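Side-chain contact in chitinase (Chromobacterium violaceum, PDB 4TXG), which probably hydrolyses glycosidic bonds in chitin, as a family GH18 chitinase that also carries a carbohydrate-binding module: residues 524-529 and 620-625. Numbering follows the deposited sequence.
Sequences HAKNLE and GEYFIG. With CS (cesium ion), chain C.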
loop_
_atom_site.group_PDB
_atom_site.type_symbol
_atom_site.label_atom_id
_atom_site.label_comp_id
_atom_site.label_asym_id
_atom_site.label_seq_id
_atom_site.Cartn_x
_atom_site.Cartn_y
_atom_site.Cartn_z
ATOM N N HIS A 524 -0.050 24.547 -1.668
ATOM C CA HIS A 524 1.083 25.443 -1.511
ATOM C C HIS A 524 1.991 25.360 -2.740
ATOM O O HIS A 524 2.470 26.384 -3.218
ATOM C CB HIS A 524 1.871 25.145 -0.229
ATOM C CG HIS A 524 3.002 26.105 -0.004
ATOM N ND1 HIS A 524 2.810 27.460 0.093
ATOM C CD2 HIS A 524 4.338 25.898 0.106
ATOM C CE1 HIS A 524 3.982 28.059 0.270
ATOM N NE2 HIS A 524 4.920 27.131 0.270
ATOM N N ALA A 525 2.194 24.155 -3.275
ATOM C CA ALA A 525 2.969 23.999 -4.504
ATOM C C ALA A 525 2.326 24.746 -5.679
ATOM O O ALA A 525 3.023 25.284 -6.537
ATOM C CB ALA A 525 3.134 22.518 -4.843
ATOM N N LYS A 526 0.997 24.775 -5.716
ATOM C CA LYS A 526 0.294 25.511 -6.764
ATOM C C LYS A 526 0.485 27.022 -6.600
ATOM O O LYS A 526 0.603 27.746 -7.593
ATOM C CB LYS A 526 -1.197 25.135 -6.778
ATOM C CG LYS A 526 -1.458 23.759 -7.415
ATOM C CD LYS A 526 -1.266 23.862 -8.926
ATOM C CE LYS A 526 -0.822 22.562 -9.579
ATOM N NZ LYS A 526 -0.496 22.785 -11.040
ATOM N N ASN A 527 0.517 27.504 -5.360
ATOM C CA ASN A 527 0.830 28.915 -5.128
ATOM C C ASN A 527 2.271 29.260 -5.520
ATOM O O ASN A 527 2.516 30.305 -6.119
ATOM C CB ASN A 527 0.572 29.296 -3.668
ATOM C CG ASN A 527 -0.912 29.482 -3.378
ATOM O OD1 ASN A 527 -1.683 29.863 -4.264
ATOM N ND2 ASN A 527 -1.318 29.218 -2.137
ATOM N N LEU A 528 3.221 28.387 -5.200
ATOM C CA LEU A 528 4.613 28.666 -5.560
ATOM C C LEU A 528 4.756 28.789 -7.072
ATOM O O LEU A 528 5.461 29.672 -7.569
ATOM C CB LEU A 528 5.549 27.577 -5.026
ATOM C CG LEU A 528 5.713 27.560 -3.503
ATOM C CD1 LEU A 528 6.667 26.450 -3.085
ATOM C CD2 LEU A 528 6.202 28.921 -2.996
ATOM N N GLU A 529 4.070 27.903 -7.792
ATOM C CA GLU A 529 4.040 27.917 -9.257
ATOM C C GLU A 529 3.511 29.260 -9.770
ATOM O O GLU A 529 3.987 29.804 -10.782
ATOM C CB GLU A 529 3.171 26.749 -9.776
ATOM C CG GLU A 529 3.130 26.622 -11.301
ATOM C CD GLU A 529 2.145 25.560 -11.804
ATOM O OE1 GLU A 529 1.661 24.733 -10.995
ATOM O OE2 GLU A 529 1.849 25.558 -13.024
ATOM N N GLY A 620 -6.736 36.411 -4.147
ATOM C CA GLY A 620 -6.868 34.994 -4.429
ATOM C C GLY A 620 -5.584 34.211 -4.223
ATOM O O GLY A 620 -4.485 34.759 -4.337
ATOM N N GLU A 621 -5.743 32.926 -3.916
ATOM C CA GLU A 621 -4.640 31.973 -3.794
ATOM C C GLU A 621 -5.227 30.572 -3.725
ATOM O O GLU A 621 -6.431 30.412 -3.510
ATOM C CB GLU A 621 -3.787 32.248 -2.551
ATOM C CG GLU A 621 -4.497 31.924 -1.236
ATOM C CD GLU A 621 -3.705 32.360 -0.010
ATOM O OE1 GLU A 621 -2.639 32.996 -0.177
ATOM O OE2 GLU A 621 -4.156 32.074 1.123
ATOM N N TYR A 622 -4.387 29.557 -3.908
ATOM C CA TYR A 622 -4.827 28.187 -3.693
ATOM C C TYR A 622 -4.857 27.854 -2.208
ATOM O O TYR A 622 -4.073 28.372 -1.418
ATOM C CB TYR A 622 -3.921 27.187 -4.413
ATOM C CG TYR A 622 -4.059 27.186 -5.915
ATOM C CD1 TYR A 622 -5.038 26.423 -6.539
ATOM C CD2 TYR A 622 -3.201 27.939 -6.711
ATOM C CE1 TYR A 622 -5.166 26.409 -7.919
ATOM C CE2 TYR A 622 -3.313 27.925 -8.099
ATOM C CZ TYR A 622 -4.301 27.161 -8.691
ATOM O OH TYR A 622 -4.432 27.149 -10.060
ATOM N N PHE A 623 -5.766 26.968 -1.836
ATOM C CA PHE A 623 -5.870 26.539 -0.454
ATOM C C PHE A 623 -6.546 25.183 -0.482
ATOM O O PHE A 623 -6.709 24.589 -1.555
ATOM C CB PHE A 623 -6.653 27.561 0.382
ATOM C CG PHE A 623 -6.480 27.403 1.881
ATOM C CD1 PHE A 623 -5.220 27.464 2.459
ATOM C CD2 PHE A 623 -7.582 27.204 2.699
ATOM C CE1 PHE A 623 -5.057 27.321 3.832
ATOM C CE2 PHE A 623 -7.432 27.068 4.071
ATOM C CZ PHE A 623 -6.167 27.125 4.635
ATOM N N ILE A 624 -6.934 24.704 0.691
ATOM C CA ILE A 624 -7.563 23.403 0.837
ATOM C C ILE A 624 -8.785 23.271 -0.070
ATOM O O ILE A 624 -9.646 24.155 -0.094
ATOM C CB ILE A 624 -7.980 23.181 2.302
ATOM C CG1 ILE A 624 -6.746 23.151 3.209
ATOM C CG2 ILE A 624 -8.826 21.927 2.437
ATOM C CD1 ILE A 624 -7.092 23.121 4.704
ATOM N N GLY A 625 -8.848 22.181 -0.831
ATOM C CA GLY A 625 -9.954 21.988 -1.749
ATOM C C GLY A 625 -10.059 20.563 -2.233
ATOM O O GLY A 625 -9.560 19.645 -1.585
HETATM CS CS CS C . 6.382 30.317 -12.607
#
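A two-stranded antiparallel hairpin, 609-612 with 621-624, follows the last strand of the GH18 barrel, and its second strand is clasped by helix 522-530 through a bidentate asparagine: N527 grips both polar backbone atoms of Y622, an example of a side-chain amide standing in for a neighbouring strand. Over 524-529 and 621-624 the two run nearly antiparallel (174°). The N-H of Y622 gives a nearly straight bond (164°) to OD1 of N527 at 2.7 Å, lying in the amide plane on a lone pair. In return, ND2 of N527 donates to O of Y622 at 3.0 Å, more bent and tilted from the carbonyl plane. With CG anti to its carbonyl carbon (chi1 -77°), the amide reaches out from the helix to the strand backbone; Y536 OH also binds ND2, helping to fix its rotation. Strand 621-624 pairs with 609-612 through the backbones of E621 and F623, so the asparagine serves the intervening residue.

Beside this clasp the Y622 ring lies over K526, whose CB makes a CH-pi contact 3.6 Å from the ring centroid; W611 meets the same ring edge-to-face. The K526 chain bends at chi2 and leads away from the strand, and K526 NZ forms salt bridges with D581 and, at 2.9 Å, with OE1 of E529. The tyrosine thus packs on aliphatic carbon, while OD1 of N527 sits in the ring plane at its edge, 3.5 Å from CD2 of Y622.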